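Side-chain contacts in ubiquitin-like-specific protease 2 (PDB 5LNB), which cleaves SUMO from modified proteins as a cysteine protease of the peptidase C48 family, the piece described here containing the Ulp1-type catalytic domain: residues Q38-K41 and C42-K46; W48-D51 and S52-D55; T271-L274 and L275-N278. All blocks are in the same frame, centred on the assembly; numbering follows the deposited sequence.

Contact 1: Q38-K41 and C42-K46; sequences QDFK and CLFNK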
loop_
_atom_site.group_PDB
_atom_site.type_symbol
_atom_site.label_atom_id
_atom_site.label_comp_id
_atom_site.label_asym_id
_atom_site.label_seq_id
_atom_site.Cartn_x
_atom_site.Cartn_y
_atom_site.Cartn_z
ATOM N N GLN A 38 -5.731 20.405 -3.401
ATOM C CA GLN A 38 -4.777 20.014 -4.430
ATOM C C GLN A 38 -4.621 18.495 -4.505
ATOM O O GLN A 38 -4.404 17.949 -5.591
ATOM C CB GLN A 38 -3.429 20.693 -4.162
ATOM C CG GLN A 38 -2.628 21.047 -5.406
ATOM C CD GLN A 38 -3.309 22.091 -6.297
ATOM O OE1 GLN A 38 -3.017 22.179 -7.492
ATOM N NE2 GLN A 38 -4.212 22.888 -5.718
ATOM N N ASP A 39 -4.738 17.794 -3.368
ATOM C CA ASP A 39 -4.671 16.332 -3.367
ATOM C C ASP A 39 -6.006 15.719 -3.775
ATOM O O ASP A 39 -6.062 14.804 -4.604
ATOM C CB ASP A 39 -4.275 15.813 -1.976
ATOM C CG ASP A 39 -3.010 16.459 -1.439
ATOM O OD1 ASP A 39 -2.042 16.605 -2.211
ATOM O OD2 ASP A 39 -2.983 16.823 -0.242
ATOM N N PHE A 40 -7.089 16.221 -3.185
ATOM C CA PHE A 40 -8.423 15.686 -3.420
ATOM C C PHE A 40 -8.811 15.745 -4.898
ATOM O O PHE A 40 -9.534 14.869 -5.389
ATOM C CB PHE A 40 -9.407 16.473 -2.539
ATOM C CG PHE A 40 -10.857 16.156 -2.771
ATOM C CD1 PHE A 40 -11.438 15.033 -2.200
ATOM C CD2 PHE A 40 -11.650 17.007 -3.522
ATOM C CE1 PHE A 40 -12.780 14.749 -2.402
ATOM C CE2 PHE A 40 -12.988 16.729 -3.723
ATOM C CZ PHE A 40 -13.553 15.601 -3.160
ATOM N N LYS A 41 -8.332 16.750 -5.631
ATOM C CA LYS A 41 -8.828 16.961 -6.987
ATOM C C LYS A 41 -8.328 15.909 -7.971
ATOM O O LYS A 41 -8.886 15.798 -9.070
ATOM C CB LYS A 41 -8.437 18.352 -7.482
ATOM C CG LYS A 41 -7.020 18.434 -8.004
ATOM C CD LYS A 41 -6.617 19.875 -8.217
ATOM C CE LYS A 41 -5.204 19.971 -8.752
ATOM N NZ LYS A 41 -4.776 21.393 -8.878
ATOM N N CYS A 42 -7.294 15.139 -7.618
ATOM C CA CYS A 42 -6.833 14.096 -8.526
ATOM C C CYS A 42 -7.831 12.954 -8.641
ATOM O O CYS A 42 -7.736 12.165 -9.584
ATOM C CB CYS A 42 -5.464 13.566 -8.088
ATOM S SG CYS A 42 -5.488 12.498 -6.638
ATOM N N LEU A 43 -8.794 12.863 -7.720
ATOM C CA LEU A 43 -9.851 11.858 -7.772
ATOM C C LEU A 43 -10.992 12.246 -8.716
ATOM O O LEU A 43 -12.089 11.676 -8.638
ATOM C CB LEU A 43 -10.393 11.589 -6.361
ATOM C CG LEU A 43 -9.387 11.014 -5.349
ATOM C CD1 LEU A 43 -9.946 11.022 -3.925
ATOM C CD2 LEU A 43 -8.946 9.604 -5.735
ATOM N N PHE A 44 -10.772 13.203 -9.601
ATOM C CA PHE A 44 -11.726 13.501 -10.655
ATOM C C PHE A 44 -11.220 12.956 -11.985
ATOM O O PHE A 44 -10.019 12.745 -12.180
ATOM C CB PHE A 44 -11.980 15.007 -10.752
ATOM C CG PHE A 44 -12.810 15.553 -9.623
ATOM C CD1 PHE A 44 -14.196 15.541 -9.697
ATOM C CD2 PHE A 44 -12.210 16.067 -8.489
ATOM C CE1 PHE A 44 -14.968 16.044 -8.660
ATOM C CE2 PHE A 44 -12.973 16.565 -7.448
ATOM C CZ PHE A 44 -14.354 16.556 -7.535
ATOM N N ASN A 45 -12.162 12.701 -12.894
ATOM C CA ASN A 45 -11.841 12.154 -14.208
ATOM C C ASN A 45 -10.972 10.910 -14.076
ATOM O O ASN A 45 -11.393 9.909 -13.487
ATOM C CB ASN A 45 -11.137 13.206 -15.070
ATOM C CG ASN A 45 -11.938 14.499 -15.194
ATOM O OD1 ASN A 45 -13.116 14.490 -15.570
ATOM N ND2 ASN A 45 -11.298 15.619 -14.867
ATOM N N LYS A 46 -9.755 10.969 -14.615
ATOM C CA LYS A 46 -8.784 9.890 -14.508
ATOM C C LYS A 46 -7.403 10.463 -14.244
ATOM O O LYS A 46 -6.410 10.038 -14.843
ATOM C CB LYS A 46 -8.772 9.018 -15.768
ATOM C CG LYS A 46 -10.075 8.284 -16.018
ATOM C CD LYS A 46 -10.137 7.722 -17.397
ATOM C CE LYS A 46 -11.528 7.182 -17.685
ATOM N NZ LYS A 46 -11.597 6.584 -19.042
#
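Phe44 folds back beside Lys41 and touches Phe40 at a tight turn that follows the short helix 37-40, where three successive amides bond to the carbonyl three residues earlier, the spacing of a 3-10 turn. Phe44 N donates to Lys41 O at 3.3 Å, Leu43 N to Phe40 O at 3.2 Å, and Cys42 N to Asp39 O. The Phe44 side chain leaves the backbone with CG anti to its own carbonyl carbon (chi1 -73°), which sends the ring back toward the preceding turn. Its CB sits 3.6 Å from Lys41 O. Further out, CD2 comes to 3.4 Å from the same Lys41 O, an atom lying at the ring edge, near its plane, and to 3.8 Å from Lys41 CA, in the ring plane. One atom on, CE2 reaches CE2 of Phe40 at 3.7 Å, and at the tip CZ is 4.1 Å from that same atom. The two ring planes stand at 83°, with CE2 against CE2 as the closest touch. Both rings have further partners: Phe40 stacks with Phe19, while Arg269 of helix 264-285 makes a cation-pi contact with Phe44 and also donates to Leu43 O, tying the turn to that helix. On the buried flank Leu43 packs against Leu268 and Leu272 of the same helix and against Ile53 of helix 51-67. Cys42 SG occupies the position between its backbone N and carbonyl carbon (chi1 74°), which folds the sulfur back to within 3.1 Å of Asp39 O.

Contact 2: W48-D51 and S52-D55; sequences WVND and SILD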
loop_
_atom_site.group_PDB
_atom_site.type_symbol
_atom_site.label_atom_id
_atom_site.label_comp_id
_atom_site.label_asym_id
_atom_site.label_seq_id
_atom_site.Cartn_x
_atom_site.Cartn_y
_atom_site.Cartn_z
ATOM N N TRP A 48 -3.825 11.278 -12.527
ATOM C CA TRP A 48 -2.832 10.541 -11.754
ATOM C C TRP A 48 -3.093 10.719 -10.262
ATOM O O TRP A 48 -3.355 11.825 -9.794
ATOM C CB TRP A 48 -1.419 11.014 -12.113
ATOM C CG TRP A 48 -0.353 10.344 -11.288
ATOM C CD1 TRP A 48 0.034 9.032 -11.345
ATOM C CD2 TRP A 48 0.446 10.951 -10.267
ATOM N NE1 TRP A 48 1.033 8.792 -10.433
ATOM C CE2 TRP A 48 1.301 9.953 -9.755
ATOM C CE3 TRP A 48 0.528 12.246 -9.741
ATOM C CZ2 TRP A 48 2.216 10.207 -8.740
ATOM C CZ3 TRP A 48 1.442 12.494 -8.736
ATOM C CH2 TRP A 48 2.271 11.481 -8.246
ATOM N N VAL A 49 -3.055 9.619 -9.523
ATOM C CA VAL A 49 -3.295 9.653 -8.084
ATOM C C VAL A 49 -1.990 10.031 -7.388
ATOM O O VAL A 49 -0.991 9.316 -7.502
ATOM C CB VAL A 49 -3.819 8.299 -7.584
ATOM C CG1 VAL A 49 -3.936 8.309 -6.086
ATOM C CG2 VAL A 49 -5.170 7.984 -8.214
ATOM N N ASN A 50 -1.994 11.152 -6.662
ATOM C CA ASN A 50 -0.748 11.611 -6.045
ATOM C C ASN A 50 -0.438 10.836 -4.756
ATOM O O ASN A 50 -1.246 10.049 -4.255
ATOM C CB ASN A 50 -0.800 13.117 -5.766
ATOM C CG ASN A 50 -1.959 13.509 -4.867
ATOM O OD1 ASN A 50 -2.080 13.031 -3.738
ATOM N ND2 ASN A 50 -2.822 14.380 -5.369
ATOM N N ASP A 51 0.771 11.068 -4.227
ATOM C CA ASP A 51 1.248 10.333 -3.052
ATOM C C ASP A 51 0.361 10.570 -1.837
ATOM O O ASP A 51 0.176 9.666 -1.011
ATOM C CB ASP A 51 2.680 10.743 -2.721
ATOM C CG ASP A 51 3.619 10.570 -3.887
ATOM O OD1 ASP A 51 3.659 9.460 -4.457
ATOM O OD2 ASP A 51 4.321 11.541 -4.238
ATOM N N SER A 52 -0.155 11.795 -1.683
ATOM C CA SER A 52 -0.960 12.116 -0.509
ATOM C C SER A 52 -2.202 11.245 -0.453
ATOM O O SER A 52 -2.527 10.664 0.591
ATOM C CB SER A 52 -1.351 13.593 -0.523
ATOM O OG SER A 52 -0.197 14.404 -0.510
ATOM N N ILE A 53 -2.918 11.163 -1.571
ATOM C CA ILE A 53 -4.137 10.372 -1.620
ATOM C C ILE A 53 -3.818 8.902 -1.396
ATOM O O ILE A 53 -4.471 8.219 -0.601
ATOM C CB ILE A 53 -4.859 10.589 -2.961
ATOM C CG1 ILE A 53 -5.386 12.028 -3.072
ATOM C CG2 ILE A 53 -5.968 9.583 -3.106
ATOM C CD1 ILE A 53 -6.354 12.419 -1.972
ATOM N N LEU A 54 -2.809 8.396 -2.090
ATOM C CA LEU A 54 -2.516 6.973 -1.993
ATOM C C LEU A 54 -2.021 6.601 -0.600
ATOM O O LEU A 54 -2.478 5.608 -0.022
ATOM C CB LEU A 54 -1.505 6.568 -3.060
ATOM C CG LEU A 54 -1.383 5.049 -3.127
ATOM C CD1 LEU A 54 -1.384 4.628 -4.560
ATOM C CD2 LEU A 54 -0.113 4.584 -2.395
ATOM N N ASP A 55 -1.087 7.380 -0.036
ATOM C CA ASP A 55 -0.590 7.031 1.299
ATOM C C ASP A 55 -1.686 7.179 2.351
ATOM O O ASP A 55 -1.752 6.386 3.294
ATOM C CB ASP A 55 0.653 7.857 1.665
ATOM C CG ASP A 55 1.886 7.468 0.837
ATOM O OD1 ASP A 55 2.043 6.281 0.531
ATOM O OD2 ASP A 55 2.693 8.344 0.471
#
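Ser52 packs its CB 3.3 Å from OD1 of Asn50, the residue that precedes helix 51-67 and caps its first turn. The serine hydroxyl is directed to another partner, a weak hydrogen bond with Asp39 OD1. At Ile53 comes the capping bond itself: Ile53 N donates to Asn50 OD1 at 3.0 Å in a nearly straight bond (N-H...O 166°), with the donor tilted 20° from the plane of the amide carbonyl. Asn50 can offer that oxygen because its CG lies between the backbone N and the carbonyl carbon (chi1 58°), bringing the amide over the helix start; its ND2 makes a weak bond to Asp39 O. The isoleucine side chain uses both branches, CG1 resting 3.5 Å from Asn50 OD1 and CG2 touching Val49 CG1 at 3.8 Å, where the two hydrocarbon side chains cross at about a right angle. Next, Leu54 N donates to Asn50 O at 3.1 Å, so one asparagine grips two consecutive amides of the first turn, one with its side chain and one with its backbone. The Leu54 side chain continues inward to Trp123, Val219 and Ile220. Asp55 N closes the series on Asp51 O at 2.8 Å. Its carboxylate accepts from Ser81 N through OD1, and Asp51 OD1 has weak bonds to Ser81 OG and Asn118 ND2, so both acids reach Ser81, one at its backbone N and the other, weakly, at its hydroxyl, while Asp51 OD1 and Asp55 OD2 remain 5.1 Å apart. Their nearness to the helix start probably eases the charge repulsion. The whole arrangement is an asparagine N-cap, here opening helix 51-67 of the Ulp1-type catalytic domain.

Contact 3: T271-L274 and L275-N278; sequences TLKL and LQLN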
loop_
_atom_site.group_PDB
_atom_site.type_symbol
_atom_site.label_atom_id
_atom_site.label_comp_id
_atom_site.label_asym_id
_atom_site.label_seq_id
_atom_site.Cartn_x
_atom_site.Cartn_y
_atom_site.Cartn_z
ATOM N N THR A 271 -15.796 9.077 0.129
ATOM C CA THR A 271 -15.246 8.780 1.449
ATOM C C THR A 271 -14.508 9.987 2.017
ATOM O O THR A 271 -14.751 10.398 3.158
ATOM C CB THR A 271 -14.312 7.572 1.381
ATOM O OG1 THR A 271 -15.048 6.411 0.974
ATOM C CG2 THR A 271 -13.669 7.327 2.742
ATOM N N LEU A 272 -13.592 10.561 1.234
ATOM C CA LEU A 272 -12.853 11.730 1.692
ATOM C C LEU A 272 -13.800 12.887 1.985
ATOM O O LEU A 272 -13.770 13.474 3.074
ATOM C CB LEU A 272 -11.816 12.127 0.642
ATOM C CG LEU A 272 -10.465 11.438 0.738
ATOM C CD1 LEU A 272 -9.533 11.949 -0.357
ATOM C CD2 LEU A 272 -9.861 11.685 2.128
ATOM N N LYS A 273 -14.655 13.221 1.016
ATOM C CA LYS A 273 -15.622 14.292 1.204
ATOM C C LYS A 273 -16.380 14.116 2.513
ATOM O O LYS A 273 -16.571 15.071 3.271
ATOM C CB LYS A 273 -16.587 14.331 0.015
ATOM C CG LYS A 273 -17.482 15.564 0.006
ATOM C CD LYS A 273 -16.627 16.827 0.014
ATOM C CE LYS A 273 -17.397 18.039 0.501
ATOM N NZ LYS A 273 -16.475 19.190 0.681
ATOM N N LEU A 274 -16.807 12.887 2.799
ATOM C CA LEU A 274 -17.538 12.615 4.031
ATOM C C LEU A 274 -16.656 12.846 5.256
ATOM O O LEU A 274 -17.081 13.482 6.229
ATOM C CB LEU A 274 -18.071 11.185 3.993
ATOM C CG LEU A 274 -19.034 10.673 5.061
ATOM C CD1 LEU A 274 -19.858 11.799 5.669
ATOM C CD2 LEU A 274 -19.941 9.621 4.421
ATOM N N LEU A 275 -15.417 12.336 5.226
ATOM C CA LEU A 275 -14.497 12.571 6.334
ATOM C C LEU A 275 -14.277 14.062 6.566
ATOM O O LEU A 275 -14.114 14.500 7.714
ATOM C CB LEU A 275 -13.160 11.871 6.077
ATOM C CG LEU A 275 -13.148 10.339 6.116
ATOM C CD1 LEU A 275 -11.745 9.804 5.856
ATOM C CD2 LEU A 275 -13.675 9.816 7.450
ATOM N N GLN A 276 -14.269 14.853 5.491
ATOM C CA GLN A 276 -14.088 16.291 5.628
ATOM C C GLN A 276 -15.301 16.926 6.293
ATOM O O GLN A 276 -15.164 17.779 7.179
ATOM C CB GLN A 276 -13.839 16.909 4.256
ATOM C CG GLN A 276 -13.201 18.274 4.281
ATOM C CD GLN A 276 -13.988 19.280 3.481
ATOM O OE1 GLN A 276 -15.060 18.967 2.965
ATOM N NE2 GLN A 276 -13.465 20.497 3.371
ATOM N N LEU A 277 -16.500 16.513 5.880
ATOM C CA LEU A 277 -17.710 17.083 6.453
ATOM C C LEU A 277 -17.784 16.820 7.951
ATOM O O LEU A 277 -18.173 17.702 8.725
ATOM C CB LEU A 277 -18.938 16.527 5.732
ATOM C CG LEU A 277 -19.081 17.086 4.312
ATOM C CD1 LEU A 277 -20.218 16.406 3.556
ATOM C CD2 LEU A 277 -19.308 18.599 4.369
ATOM N N ASN A 278 -17.404 15.619 8.384
ATOM C CA ASN A 278 -17.379 15.363 9.819
ATOM C C ASN A 278 -16.332 16.228 10.512
ATOM O O ASN A 278 -16.582 16.766 11.595
ATOM C CB ASN A 278 -17.133 13.881 10.084
ATOM C CG ASN A 278 -18.220 13.004 9.501
ATOM O OD1 ASN A 278 -19.334 13.460 9.255
ATOM N ND2 ASN A 278 -17.900 11.736 9.276
#
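Leu275 N donates to Thr271 O at 2.9 Å, and the next three amides repeat this bond from Gln276 to Leu272, Leu277 to Lys273 and Asn278 to Leu274, the four-residue spacing of a regular alpha-helix, here the middle of helix 264-285. Leu275 also lays its CG 3.4 Å from Thr271 O, and with Leu272 it forms the inward side of the helix, packed on Phe56 and Leu23. Three residues apart, Lys273 and Gln276 are joined by a side-chain hydrogen bond, NZ to OE1 at 2.7 Å, with the donor tilted 25° from the amide plane. A bend at chi2 (57°) curls the lysine chain along the helix and brings NZ to that oxygen. The amide of Gln276 is gripped at both ends, since NE2 donates to Pro21 O. With an alanine in place of Lys273 the NZ donor to Gln276 OE1 is gone, and the amide would probably be less firmly fixed, held mainly through NE2 and Pro21 O. On the exposed side Leu277 CG lies 3.4 Å from Lys273 O, and Leu274 obliquely crosses Asn278, its CD1 4.0 Å from Asn278 OD1.

Contacts 1 and 2 come one after the other near the start of the chain, their centres about 9 Å apart: the turn after helix 37-40 leads directly into the capped start of helix 51-67. Contact 3 lies far later in sequence, within helix 264-285, yet its centre is only about 15 Å from that of contact 1 and 17 Å from that of contact 2. Leu272 joins all three, its CD1 lying 3.7 Å from Leu43 CD1 and 3.6 Å from Ile53 CD1. Early and late parts of the chain thus pack together, the late helix covering the turn and the beginning of helix 51-67, while contact 2 also meets strand 122-129 of the mixed sheet.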